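Local coordinates for protein pectinesterase (Aspergillus niger, PDB 5C1E) that hydrolyses the methyl esters of pectin, releasing methanol and leaving free galacturonate units, and probably contributes to maceration and soft-rotting of plant tissue, at residues 47-52 against 92-97; 99-104 against 128-133; 122-127 against 143-148; 164-169 against 192-197. All coordinates share one frame; numbering follows the deposited sequence.

Contact 1. Residues 47-52 against 92-97; sequences EQLTID and ATVNVV
L49 and I51 exchange backbone hydrogen bonds with T93, N95 and V97 in the alternating pattern of parallel strands, whose short axes run 4.6 Å apart and 13° from parallel. The nitrogen of I51 reaches N95 O at 2.7 Å, and its own carbonyl takes the N-H of V97; two residues earlier, L49 N donates to T93 O and L49 O accepts from N95 N. Between these bonds lie CA-H...O contacts, among them T50 CA to N95 O.

A second polar group gathers at the start of the pair. The side chain of Q48, extended beyond CG with that atom anti to the backbone N (chi1 -171°), reaches across to 92-97 and brings NE2 to 3.0 Å from A92 O. A92 O lies almost in the amide plane of Q48, whereas NE2 sits above the carbonyl plane of A92. A water donates to both A92 O and L49 O, so each of these carbonyls has two partners.

Strand 49-51 forms one margin of a parallel sheet of the right-handed beta-helix of pectin methylesterases; strand 94-96 pairs on its far side with 121-124.

Apolar contacts occupy the inner face. The I51 and V94 side chains cross obliquely, CG1 of I51 lying 4.0 Å from V94 CG1; I51 CG1 also meets V96 CG2. L26 of helix 22-29 packs on L49 and I51. On the outer face T50 and N95 point the same way side by side, while beyond the strand ends V97 CG2 rests 3.6 Å from D52 CB.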
loop_
_atom_site.group_PDB
_atom_site.type_symbol
_atom_site.label_atom_id
_atom_site.label_comp_id
_atom_site.label_asym_id
_atom_site.label_seq_id
_atom_site.Cartn_x
_atom_site.Cartn_y
_atom_site.Cartn_z
ATOM N N GLU A 47 16.683 -8.645 2.254
ATOM C CA GLU A 47 16.123 -9.768 1.512
ATOM C C GLU A 47 15.173 -9.276 0.434
ATOM O O GLU A 47 14.593 -8.199 0.558
ATOM C CB GLU A 47 15.359 -10.689 2.474
ATOM C CG GLU A 47 16.225 -11.309 3.556
ATOM C CD GLU A 47 15.463 -12.290 4.412
ATOM O OE1 GLU A 47 14.827 -13.213 3.854
ATOM O OE2 GLU A 47 15.484 -12.130 5.639
ATOM N N GLN A 48 15.042 -10.065 -0.636
ATOM C CA GLN A 48 14.026 -9.858 -1.666
ATOM C C GLN A 48 13.140 -11.104 -1.680
ATOM O O GLN A 48 13.632 -12.218 -1.862
ATOM C CB GLN A 48 14.673 -9.631 -3.031
ATOM C CG GLN A 48 13.683 -9.192 -4.088
ATOM C CD GLN A 48 14.327 -8.842 -5.410
ATOM O OE1 GLN A 48 15.417 -9.321 -5.745
ATOM N NE2 GLN A 48 13.654 -7.992 -6.176
ATOM N N LEU A 49 11.844 -10.927 -1.448
ATOM C CA LEU A 49 10.962 -12.057 -1.153
ATOM C C LEU A 49 9.805 -12.176 -2.131
ATOM O O LEU A 49 9.256 -11.174 -2.586
ATOM C CB LEU A 49 10.392 -11.893 0.254
ATOM C CG LEU A 49 11.430 -11.756 1.358
ATOM C CD1 LEU A 49 10.747 -11.412 2.666
ATOM C CD2 LEU A 49 12.239 -13.039 1.467
ATOM N N THR A 50 9.441 -13.409 -2.462
ATOM C CA THR A 50 8.194 -13.677 -3.175
ATOM C C THR A 50 7.335 -14.514 -2.253
ATOM O O THR A 50 7.787 -15.570 -1.784
ATOM C CB THR A 50 8.431 -14.398 -4.512
ATOM O OG1 THR A 50 9.211 -13.544 -5.359
ATOM C CG2 THR A 50 7.103 -14.721 -5.202
ATOM N N ILE A 51 6.130 -14.038 -1.971
ATOM C CA ILE A 51 5.196 -14.743 -1.082
ATOM C C ILE A 51 4.175 -15.486 -1.948
ATOM O O ILE A 51 3.236 -14.874 -2.479
ATOM C CB ILE A 51 4.414 -13.802 -0.152
ATOM C CG1 ILE A 51 5.314 -12.767 0.539
ATOM C CG2 ILE A 51 3.634 -14.597 0.896
ATOM C CD1 ILE A 51 6.399 -13.307 1.417
ATOM N N ASP A 52 4.362 -16.797 -2.105
ATOM C CA ASP A 52 3.485 -17.592 -2.970
ATOM C C ASP A 52 2.907 -18.821 -2.277
ATOM O O ASP A 52 2.470 -19.744 -2.938
ATOM C CB ASP A 52 4.227 -18.000 -4.253
ATOM C CG ASP A 52 5.472 -18.823 -3.966
ATOM O OD1 ASP A 52 5.653 -19.249 -2.799
ATOM O OD2 ASP A 52 6.267 -19.031 -4.905
ATOM N N ALA A 92 10.573 -5.513 -6.946
ATOM C CA ALA A 92 9.889 -5.404 -5.659
ATOM C C ALA A 92 10.685 -6.059 -4.558
ATOM O O ALA A 92 11.207 -7.150 -4.737
ATOM C CB ALA A 92 8.504 -6.023 -5.730
ATOM N N THR A 93 10.786 -5.388 -3.414
ATOM C CA THR A 93 11.409 -5.992 -2.240
ATOM C C THR A 93 10.572 -7.171 -1.758
ATOM O O THR A 93 11.117 -8.222 -1.380
ATOM C CB THR A 93 11.610 -4.958 -1.139
ATOM O OG1 THR A 93 12.483 -3.944 -1.641
ATOM C CG2 THR A 93 12.220 -5.592 0.080
ATOM N N VAL A 94 9.257 -7.001 -1.804
ATOM C CA VAL A 94 8.308 -8.084 -1.472
ATOM C C VAL A 94 7.231 -8.197 -2.557
ATOM O O VAL A 94 6.593 -7.197 -2.928
ATOM C CB VAL A 94 7.606 -7.869 -0.120
ATOM C CG1 VAL A 94 6.594 -8.978 0.123
ATOM C CG2 VAL A 94 8.600 -7.841 1.026
ATOM N N ASN A 95 7.042 -9.419 -3.058
ATOM C CA ASN A 95 6.099 -9.700 -4.126
ATOM C C ASN A 95 5.050 -10.654 -3.591
ATOM O O ASN A 95 5.342 -11.818 -3.365
ATOM C CB ASN A 95 6.842 -10.310 -5.337
ATOM C CG ASN A 95 5.930 -10.634 -6.508
ATOM O OD1 ASN A 95 4.740 -10.313 -6.511
ATOM N ND2 ASN A 95 6.505 -11.260 -7.538
ATOM N N VAL A 96 3.838 -10.161 -3.362
ATOM C CA VAL A 96 2.785 -10.992 -2.779
ATOM C C VAL A 96 1.866 -11.535 -3.864
ATOM O O VAL A 96 1.065 -10.793 -4.456
ATOM C CB VAL A 96 1.951 -10.223 -1.754
ATOM C CG1 VAL A 96 0.937 -11.146 -1.105
ATOM C CG2 VAL A 96 2.841 -9.613 -0.684
ATOM N N VAL A 97 1.966 -12.832 -4.105
ATOM C CA VAL A 97 1.079 -13.511 -5.055
ATOM C C VAL A 97 0.249 -14.613 -4.379
ATOM O O VAL A 97 -0.243 -15.544 -5.031
ATOM C CB VAL A 97 1.851 -14.048 -6.270
ATOM C CG1 VAL A 97 2.457 -12.898 -7.044
ATOM C CG2 VAL A 97 2.912 -15.061 -5.855
HETATM O O HOH W 1 10.308 -9.778 -4.770
#

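Contact 2. Residues 99-104 against 128-133; sequences DGFSMY and LGFYGC
Y104 and Y131 lie side by side in an offset stack, their centroids 4.7 Å apart and their planes 15° from parallel. Y131 CD2 sits over one face of the Y104 ring toward its rim, 3.5 Å from Y104 CE2. Both rings leave the backbone with CG anti to the carbonyl carbon, which lets them run alongside each other from paired positions.

On the face of M103 and F130 the contacts are apolar. M103 CB meets F130 CD2, and the bend of the methionine at chi3 (79°) swings CE to 3.7 Å from C133 SG. F130 CE2 approaches the edge of the F101 ring, the two side chains crossing at about a right angle, while F101 CB rests on L128 CD2.

Three backbone bonds hold these side chains in register: G129 N to F101 O at 3.0 Å, then M103 N to G129 O and Y131 N to M103 O. G129, without a side chain, leaves room for the nearby Y131 OH. Both phenol oxygens are engaged by D296, Y104 OH by its carboxylate and Y131 OH by its backbone N.

In the beta-helix this pair belongs to the long parallel sheet: strand 57-61 adjoins 102-104, strand 148-152 follows 128-131, and M103 and F130 face inward onto L121 of strand 121-124.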
loop_
_atom_site.group_PDB
_atom_site.type_symbol
_atom_site.label_atom_id
_atom_site.label_comp_id
_atom_site.label_asym_id
_atom_site.label_seq_id
_atom_site.Cartn_x
_atom_site.Cartn_y
_atom_site.Cartn_z
ATOM N N ASP A 99 -3.116 -15.486 -2.295
ATOM C CA ASP A 99 -4.426 -15.077 -1.794
ATOM C C ASP A 99 -4.510 -15.134 -0.263
ATOM O O ASP A 99 -3.984 -16.047 0.374
ATOM C CB ASP A 99 -5.549 -15.942 -2.367
ATOM C CG ASP A 99 -5.850 -15.645 -3.829
ATOM O OD1 ASP A 99 -5.442 -14.605 -4.391
ATOM O OD2 ASP A 99 -6.543 -16.488 -4.422
ATOM N N GLY A 100 -5.181 -14.149 0.315
ATOM C CA GLY A 100 -5.501 -14.168 1.739
ATOM C C GLY A 100 -4.353 -13.806 2.656
ATOM O O GLY A 100 -4.490 -13.891 3.874
ATOM N N PHE A 101 -3.214 -13.413 2.083
ATOM C CA PHE A 101 -2.056 -13.013 2.878
ATOM C C PHE A 101 -2.408 -11.810 3.774
ATOM O O PHE A 101 -3.123 -10.885 3.348
ATOM C CB PHE A 101 -0.895 -12.654 1.941
ATOM C CG PHE A 101 0.334 -12.147 2.639
ATOM C CD1 PHE A 101 1.143 -13.008 3.374
ATOM C CD2 PHE A 101 0.716 -10.807 2.524
ATOM C CE1 PHE A 101 2.296 -12.542 3.993
ATOM C CE2 PHE A 101 1.865 -10.342 3.129
ATOM C CZ PHE A 101 2.654 -11.209 3.879
ATOM N N SER A 102 -1.907 -11.838 5.005
ATOM C CA SER A 102 -2.023 -10.698 5.920
ATOM C C SER A 102 -0.658 -10.371 6.479
ATOM O O SER A 102 0.115 -11.282 6.791
ATOM C CB SER A 102 -2.982 -11.012 7.059
ATOM O OG SER A 102 -4.232 -11.386 6.554
ATOM N N MET A 103 -0.354 -9.082 6.616
ATOM C CA MET A 103 0.914 -8.669 7.195
ATOM C C MET A 103 0.645 -7.595 8.252
ATOM O O MET A 103 -0.169 -6.690 8.033
ATOM C CB MET A 103 1.874 -8.179 6.108
ATOM C CG MET A 103 3.279 -7.896 6.621
ATOM S SD MET A 103 4.465 -7.686 5.282
ATOM C CE MET A 103 4.137 -6.020 4.744
ATOM N N TYR A 104 1.289 -7.743 9.406
ATOM C CA TYR A 104 1.097 -6.860 10.551
ATOM C C TYR A 104 2.415 -6.302 11.012
ATOM O O TYR A 104 3.343 -7.060 11.331
ATOM C CB TYR A 104 0.485 -7.607 11.752
ATOM C CG TYR A 104 -0.926 -8.088 11.577
ATOM C CD1 TYR A 104 -1.188 -9.272 10.897
ATOM C CD2 TYR A 104 -2.018 -7.364 12.090
ATOM C CE1 TYR A 104 -2.471 -9.718 10.727
ATOM C CE2 TYR A 104 -3.315 -7.836 11.946
ATOM C CZ TYR A 104 -3.520 -9.018 11.264
ATOM O OH TYR A 104 -4.766 -9.519 11.058
ATOM N N LEU A 128 -5.954 -9.422 0.343
ATOM C CA LEU A 128 -4.704 -9.014 0.979
ATOM C C LEU A 128 -4.965 -7.970 2.039
ATOM O O LEU A 128 -5.615 -6.941 1.777
ATOM C CB LEU A 128 -3.719 -8.457 -0.049
ATOM C CG LEU A 128 -3.395 -9.424 -1.189
ATOM C CD1 LEU A 128 -2.297 -8.823 -2.066
ATOM C CD2 LEU A 128 -2.995 -10.808 -0.670
ATOM N N GLY A 129 -4.473 -8.232 3.243
ATOM C CA GLY A 129 -4.678 -7.319 4.381
ATOM C C GLY A 129 -3.366 -6.871 4.972
ATOM O O GLY A 129 -2.518 -7.707 5.303
ATOM N N PHE A 130 -3.203 -5.557 5.107
ATOM C CA PHE A 130 -1.992 -4.961 5.650
ATOM C C PHE A 130 -2.356 -4.015 6.787
ATOM O O PHE A 130 -3.157 -3.104 6.612
ATOM C CB PHE A 130 -1.219 -4.208 4.553
ATOM C CG PHE A 130 -0.793 -5.079 3.417
ATOM C CD1 PHE A 130 -1.622 -5.279 2.327
ATOM C CD2 PHE A 130 0.447 -5.718 3.436
ATOM C CE1 PHE A 130 -1.219 -6.090 1.268
ATOM C CE2 PHE A 130 0.849 -6.543 2.389
ATOM C CZ PHE A 130 0.014 -6.732 1.311
ATOM N N TYR A 131 -1.751 -4.239 7.948
ATOM C CA TYR A 131 -2.137 -3.573 9.172
ATOM C C TYR A 131 -0.912 -3.022 9.875
ATOM O O TYR A 131 -0.026 -3.767 10.262
ATOM C CB TYR A 131 -2.822 -4.592 10.096
ATOM C CG TYR A 131 -3.997 -5.293 9.449
ATOM C CD1 TYR A 131 -5.263 -4.741 9.499
ATOM C CD2 TYR A 131 -3.834 -6.488 8.772
ATOM C CE1 TYR A 131 -6.344 -5.377 8.904
ATOM C CE2 TYR A 131 -4.903 -7.124 8.168
ATOM C CZ TYR A 131 -6.154 -6.559 8.242
ATOM O OH TYR A 131 -7.222 -7.187 7.661
ATOM N N GLY A 132 -0.853 -1.713 10.057
ATOM C CA GLY A 132 0.261 -1.127 10.777
ATOM C C GLY A 132 1.599 -1.299 10.099
ATOM O O GLY A 132 2.627 -1.335 10.778
ATOM N N CYS A 133 1.610 -1.380 8.763
ATOM C CA CYS A 133 2.849 -1.572 8.008
ATOM C C CYS A 133 3.354 -0.244 7.429
ATOM O O CYS A 133 2.605 0.728 7.293
ATOM C CB CYS A 133 2.622 -2.565 6.856
ATOM S SG CYS A 133 2.254 -4.243 7.385
#

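Contact 3. Residues 122-127 against 143-148; sequences VGNADQ and YVKAGT. With NAG (2-acetamido-2-deoxy-beta-D-glucopyranose), chain B.
V122 and Y143 stand side by side on neighbouring parallel strands of the beta-helix, with V122 CG2 3.6 Å from Y143 CD2. That methyl lies anti to the backbone N, the other being held between N and the carbonyl carbon (chi1 47°). The Y143 ring carries K145 CB over one face and stacks with F164 of the next coil.

K145 is extended along its whole length, CG anti to the backbone N (chi1 177°). Its CD crosses the N124 amide, 3.8 Å from N124 CG, before NZ continues to a salt bridge with D89.

Along the backbone, G123 N donates to Y143 O at 2.9 Å. Beyond it the ladder slackens: V144 centres an inverse gamma turn, and the bonds from K145 N and A146 N to G123 O are weak. G147, which has no side chain, brings its CA to 3.1 Å from D126 OD1 and close to the A125 carbonyl.

Where the chain turns from this sheet toward the next, side chains take over. D126 OD1 accepts T148 N at 3.1 Å through its anti lone pair, and Q127 lies near an N-acetylglucosamine stub. T148 turns OG1 between its backbone N and carbonyl carbon (chi1 51°), where the hydroxyl oxygen accepts Q127 N at 3.0 Å.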
loop_
_atom_site.group_PDB
_atom_site.type_symbol
_atom_site.label_atom_id
_atom_site.label_comp_id
_atom_site.label_asym_id
_atom_site.label_seq_id
_atom_site.Cartn_x
_atom_site.Cartn_y
_atom_site.Cartn_z
ATOM N N VAL A 122 4.672 -5.316 -4.029
ATOM C CA VAL A 122 3.610 -5.521 -4.998
ATOM C C VAL A 122 2.584 -6.467 -4.386
ATOM O O VAL A 122 2.922 -7.539 -3.845
ATOM C CB VAL A 122 4.095 -5.988 -6.403
ATOM C CG1 VAL A 122 5.086 -7.116 -6.326
ATOM C CG2 VAL A 122 2.914 -6.388 -7.286
ATOM N N GLY A 123 1.339 -6.036 -4.455
ATOM C CA GLY A 123 0.208 -6.861 -4.085
ATOM C C GLY A 123 -0.469 -7.373 -5.327
ATOM O O GLY A 123 -1.040 -6.595 -6.085
ATOM N N ASN A 124 -0.395 -8.681 -5.553
ATOM C CA ASN A 124 -0.945 -9.277 -6.775
ATOM C C ASN A 124 -1.694 -10.567 -6.460
ATOM O O ASN A 124 -1.325 -11.653 -6.913
ATOM C CB ASN A 124 0.180 -9.492 -7.790
ATOM C CG ASN A 124 -0.318 -9.971 -9.135
ATOM O OD1 ASN A 124 -1.463 -9.739 -9.507
ATOM N ND2 ASN A 124 0.541 -10.662 -9.866
ATOM N N ALA A 125 -2.761 -10.409 -5.694
ATOM C CA ALA A 125 -3.610 -11.503 -5.220
ATOM C C ALA A 125 -4.831 -10.909 -4.508
ATOM O O ALA A 125 -4.913 -9.702 -4.269
ATOM C CB ALA A 125 -2.838 -12.406 -4.273
ATOM N N ASP A 126 -5.791 -11.760 -4.179
ATOM C CA ASP A 126 -7.024 -11.305 -3.541
ATOM C C ASP A 126 -7.004 -11.446 -2.020
ATOM O O ASP A 126 -6.277 -12.270 -1.459
ATOM C CB ASP A 126 -8.222 -12.109 -4.060
ATOM C CG ASP A 126 -8.609 -11.761 -5.482
ATOM O OD1 ASP A 126 -8.675 -10.560 -5.836
ATOM O OD2 ASP A 126 -8.904 -12.707 -6.246
ATOM N N GLN A 127 -7.857 -10.656 -1.377
ATOM C CA GLN A 127 -8.024 -10.643 0.077
ATOM C C GLN A 127 -6.706 -10.415 0.810
ATOM O O GLN A 127 -6.363 -11.141 1.747
ATOM C CB GLN A 127 -8.733 -11.927 0.535
ATOM C CG GLN A 127 -10.035 -12.099 -0.219
ATOM C CD GLN A 127 -11.010 -13.083 0.388
ATOM O OE1 GLN A 127 -10.696 -13.837 1.313
ATOM N NE2 GLN A 127 -12.226 -13.076 -0.146
ATOM N N TYR A 143 2.837 -1.126 -5.421
ATOM C CA TYR A 143 2.231 -1.606 -6.641
ATOM C C TYR A 143 1.028 -2.417 -6.249
ATOM O O TYR A 143 1.160 -3.592 -5.937
ATOM C CB TYR A 143 3.230 -2.447 -7.410
ATOM C CG TYR A 143 2.873 -2.814 -8.840
ATOM C CD1 TYR A 143 1.738 -2.317 -9.487
ATOM C CD2 TYR A 143 3.702 -3.652 -9.557
ATOM C CE1 TYR A 143 1.451 -2.664 -10.809
ATOM C CE2 TYR A 143 3.433 -3.992 -10.872
ATOM C CZ TYR A 143 2.312 -3.490 -11.499
ATOM O OH TYR A 143 2.056 -3.855 -12.820
ATOM N N VAL A 144 -0.133 -1.754 -6.192
ATOM C CA VAL A 144 -1.387 -2.452 -5.922
ATOM C C VAL A 144 -1.880 -3.003 -7.275
ATOM O O VAL A 144 -2.774 -2.468 -7.913
ATOM C CB VAL A 144 -2.401 -1.563 -5.184
ATOM C CG1 VAL A 144 -1.849 -1.217 -3.799
ATOM C CG2 VAL A 144 -2.746 -0.276 -5.932
ATOM N N LYS A 145 -1.226 -4.065 -7.714
ATOM C CA LYS A 145 -1.290 -4.475 -9.106
ATOM C C LYS A 145 -2.646 -5.043 -9.486
ATOM O O LYS A 145 -3.223 -4.681 -10.522
ATOM C CB LYS A 145 -0.188 -5.514 -9.394
ATOM C CG LYS A 145 -0.230 -6.060 -10.811
ATOM C CD LYS A 145 0.951 -6.989 -11.069
ATOM C CE LYS A 145 1.072 -7.267 -12.557
ATOM N NZ LYS A 145 2.104 -8.295 -12.799
ATOM N N ALA A 146 -3.140 -5.960 -8.658
ATOM C CA ALA A 146 -4.431 -6.590 -8.909
ATOM C C ALA A 146 -4.976 -7.225 -7.643
ATOM O O ALA A 146 -4.227 -7.509 -6.702
ATOM C CB ALA A 146 -4.304 -7.649 -9.992
ATOM N N GLY A 147 -6.277 -7.482 -7.660
ATOM C CA GLY A 147 -6.968 -8.125 -6.557
ATOM C C GLY A 147 -7.512 -7.181 -5.501
ATOM O O GLY A 147 -7.222 -5.980 -5.506
ATOM N N THR A 148 -8.305 -7.738 -4.593
ATOM C CA THR A 148 -8.920 -6.969 -3.521
ATOM C C THR A 148 -7.924 -6.848 -2.377
ATOM O O THR A 148 -7.301 -7.833 -1.976
ATOM C CB THR A 148 -10.225 -7.611 -3.050
ATOM O OG1 THR A 148 -10.004 -8.990 -2.755
ATOM C CG2 THR A 148 -11.275 -7.491 -4.141
HETATM C C1 NAG B . -8.748 -18.755 3.668
HETATM C C2 NAG B . -9.586 -19.561 4.646
HETATM C C3 NAG B . -11.039 -19.213 4.334
HETATM C C4 NAG B . -11.245 -17.686 4.400
HETATM C C5 NAG B . -10.131 -16.886 3.696
HETATM C C6 NAG B . -10.150 -15.405 4.046
HETATM C C7 NAG B . -8.633 -21.667 5.541
HETATM C C8 NAG B . -8.338 -23.125 5.308
HETATM N N2 NAG B . -9.246 -20.981 4.563
HETATM O O3 NAG B . -11.898 -19.895 5.232
HETATM O O4 NAG B . -12.499 -17.328 3.836
HETATM O O5 NAG B . -8.858 -17.390 4.032
HETATM O O6 NAG B . -9.189 -14.725 3.261
HETATM O O7 NAG B . -8.300 -21.175 6.616
#

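Contact 4. Residues 164-169 against 192-197; sequences FGDASV and SSDSGW. With SO4 (sulfate ion), chain G.
S168 and V169 hold the close-packed end of this contact against G196 and W197. With OG anti to the backbone N (chi1 -163°), S168 turns its hydroxyl across to the loop, where the oxygen accepts W197 N at 3.0 Å in a nearly straight bond. The same oxygen is hydrogen-bonded to the carbonyl of V286 in helix 283-287. V169 N returns a bond to W197 O at 2.8 Å, and G196 CA packs 3.3 Å from S168 OG.

These bonds bring the loop into line beside strand 168-172 just before it becomes strand 198-201, the next strand of the long parallel sheet of the beta-helix. Beyond the bonded backbone, the W197 indole leads away to R228, with which it makes a cation-pi contact, and to Y257.

The other end is looser and wetter. D166 and D194 approach from opposite directions with carboxylate planes 70° apart, D194 OD2 lying 2.8 Å from D166 OD1 and 2.9 Å from D166 OD2; the two acids may share a proton. D194 OD1 closes an Asx turn with G196 N, and a water lies within bonding distance of D194 OD1 and D166 O. Farther out, the backbone N of exposed S193 binds O2 of a sulfate, probably from the crystallisation liquor.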
loop_
_atom_site.group_PDB
_atom_site.type_symbol
_atom_site.label_atom_id
_atom_site.label_comp_id
_atom_site.label_asym_id
_atom_site.label_seq_id
_atom_site.Cartn_x
_atom_site.Cartn_y
_atom_site.Cartn_z
ATOM N N PHE A 164 -0.117 2.547 -7.199
ATOM C CA PHE A 164 -0.379 2.367 -8.625
ATOM C C PHE A 164 -0.743 0.926 -8.958
ATOM O O PHE A 164 -0.339 0.004 -8.260
ATOM C CB PHE A 164 0.827 2.876 -9.477
ATOM C CG PHE A 164 2.002 1.933 -9.508
ATOM C CD1 PHE A 164 2.797 1.757 -8.376
ATOM C CD2 PHE A 164 2.313 1.227 -10.651
ATOM C CE1 PHE A 164 3.854 0.870 -8.391
ATOM C CE2 PHE A 164 3.368 0.335 -10.670
ATOM C CZ PHE A 164 4.142 0.158 -9.550
ATOM N N GLY A 165 -1.498 0.759 -10.049
ATOM C CA GLY A 165 -1.964 -0.560 -10.496
ATOM C C GLY A 165 -3.469 -0.621 -10.564
ATOM O O GLY A 165 -4.152 0.421 -10.476
ATOM N N ASP A 166 -3.983 -1.843 -10.704
ATOM C CA ASP A 166 -5.408 -2.100 -10.952
ATOM C C ASP A 166 -6.094 -2.944 -9.866
ATOM O O ASP A 166 -7.146 -3.577 -10.108
ATOM C CB ASP A 166 -5.603 -2.766 -12.310
ATOM C CG ASP A 166 -7.059 -2.838 -12.722
ATOM O OD1 ASP A 166 -7.816 -1.886 -12.492
ATOM O OD2 ASP A 166 -7.444 -3.882 -13.258
ATOM N N ALA A 167 -5.515 -2.952 -8.677
ATOM C CA ALA A 167 -6.173 -3.530 -7.516
ATOM C C ALA A 167 -7.452 -2.778 -7.235
ATOM O O ALA A 167 -7.563 -1.588 -7.570
ATOM C CB ALA A 167 -5.262 -3.458 -6.302
ATOM N N SER A 168 -8.404 -3.448 -6.594
ATOM C CA SER A 168 -9.505 -2.739 -5.983
ATOM C C SER A 168 -9.156 -2.639 -4.509
ATOM O O SER A 168 -9.111 -3.660 -3.800
ATOM C CB SER A 168 -10.837 -3.432 -6.200
ATOM O OG SER A 168 -11.864 -2.510 -5.944
ATOM N N VAL A 169 -8.881 -1.415 -4.064
ATOM C CA VAL A 169 -8.134 -1.228 -2.819
ATOM C C VAL A 169 -8.726 -0.149 -1.942
ATOM O O VAL A 169 -9.129 0.917 -2.420
ATOM C CB VAL A 169 -6.625 -0.981 -3.112
ATOM C CG1 VAL A 169 -6.445 0.167 -4.084
ATOM C CG2 VAL A 169 -5.823 -0.778 -1.831
ATOM N N SER A 192 -14.702 -0.632 -18.789
ATOM C CA SER A 192 -15.923 -0.369 -18.035
ATOM C C SER A 192 -16.342 -1.574 -17.180
ATOM O O SER A 192 -16.951 -1.370 -16.133
ATOM C CB SER A 192 -17.071 0.041 -18.973
ATOM O OG SER A 192 -16.772 1.242 -19.666
ATOM N N SER A 193 -15.990 -2.794 -17.619
ATOM C CA SER A 193 -16.364 -4.021 -16.908
ATOM C C SER A 193 -15.579 -4.210 -15.607
ATOM O O SER A 193 -15.994 -4.972 -14.749
ATOM C CB SER A 193 -16.203 -5.257 -17.809
ATOM O OG SER A 193 -14.862 -5.435 -18.238
ATOM N N ASP A 194 -14.457 -3.506 -15.470
ATOM C CA ASP A 194 -13.649 -3.494 -14.264
ATOM C C ASP A 194 -14.424 -2.817 -13.121
ATOM O O ASP A 194 -14.714 -1.624 -13.162
ATOM C CB ASP A 194 -12.342 -2.735 -14.567
ATOM C CG ASP A 194 -11.301 -2.827 -13.445
ATOM O OD1 ASP A 194 -11.648 -2.871 -12.249
ATOM O OD2 ASP A 194 -10.101 -2.792 -13.777
ATOM N N SER A 195 -14.742 -3.578 -12.088
ATOM C CA SER A 195 -15.550 -3.054 -10.994
ATOM C C SER A 195 -14.705 -2.442 -9.873
ATOM O O SER A 195 -15.228 -2.083 -8.839
ATOM C CB SER A 195 -16.438 -4.159 -10.432
ATOM O OG SER A 195 -15.644 -5.206 -9.934
ATOM N N GLY A 196 -13.405 -2.307 -10.095
ATOM C CA GLY A 196 -12.500 -1.827 -9.070
ATOM C C GLY A 196 -12.514 -0.335 -8.789
ATOM O O GLY A 196 -12.908 0.474 -9.626
ATOM N N TRP A 197 -12.102 0.001 -7.571
ATOM C CA TRP A 197 -11.905 1.376 -7.102
ATOM C C TRP A 197 -10.619 1.415 -6.296
ATOM O O TRP A 197 -10.247 0.418 -5.664
ATOM C CB TRP A 197 -12.995 1.822 -6.113
ATOM C CG TRP A 197 -14.385 2.000 -6.644
ATOM C CD1 TRP A 197 -15.236 1.017 -7.101
ATOM C CD2 TRP A 197 -15.114 3.234 -6.728
ATOM N NE1 TRP A 197 -16.431 1.580 -7.493
ATOM C CE2 TRP A 197 -16.379 2.938 -7.268
ATOM C CE3 TRP A 197 -14.809 4.565 -6.414
ATOM C CZ2 TRP A 197 -17.334 3.930 -7.508
ATOM C CZ3 TRP A 197 -15.766 5.549 -6.634
ATOM C CH2 TRP A 197 -17.006 5.224 -7.188
HETATM S S SO4 G . -16.335 -3.560 -21.234
HETATM O O1 SO4 G . -16.122 -4.885 -21.859
HETATM O O2 SO4 G . -15.210 -3.309 -20.317
HETATM O O3 SO4 G . -17.605 -3.540 -20.479
HETATM O O4 SO4 G . -16.388 -2.531 -22.287
HETATM O O HOH W 2 -9.771 -2.974 -10.273
#

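Overall arrangement
Contact 2 has the largest share of buried residues, an aromatic pairing with a Met-Cys contact in the long sheet, whereas contacts 1, 3 and 4 are partly buried. Contacts 1 and 3 share the seven-stranded sheet, 94-96 bonding to 121-124, but the regular ladder of contact 1 gives way in contact 3 to weak bonds and side-chain-to-backbone links as the chain turns toward the long sheet. Contact 1 reaches contact 2 across the interior through V96 and I51 on F101. Contacts 3 and 4 meet where V144 and K145 bond to A167 and D166. Contact 4, joining a loop to a strand, has few bonds and sets two acids and a water near its more exposed end.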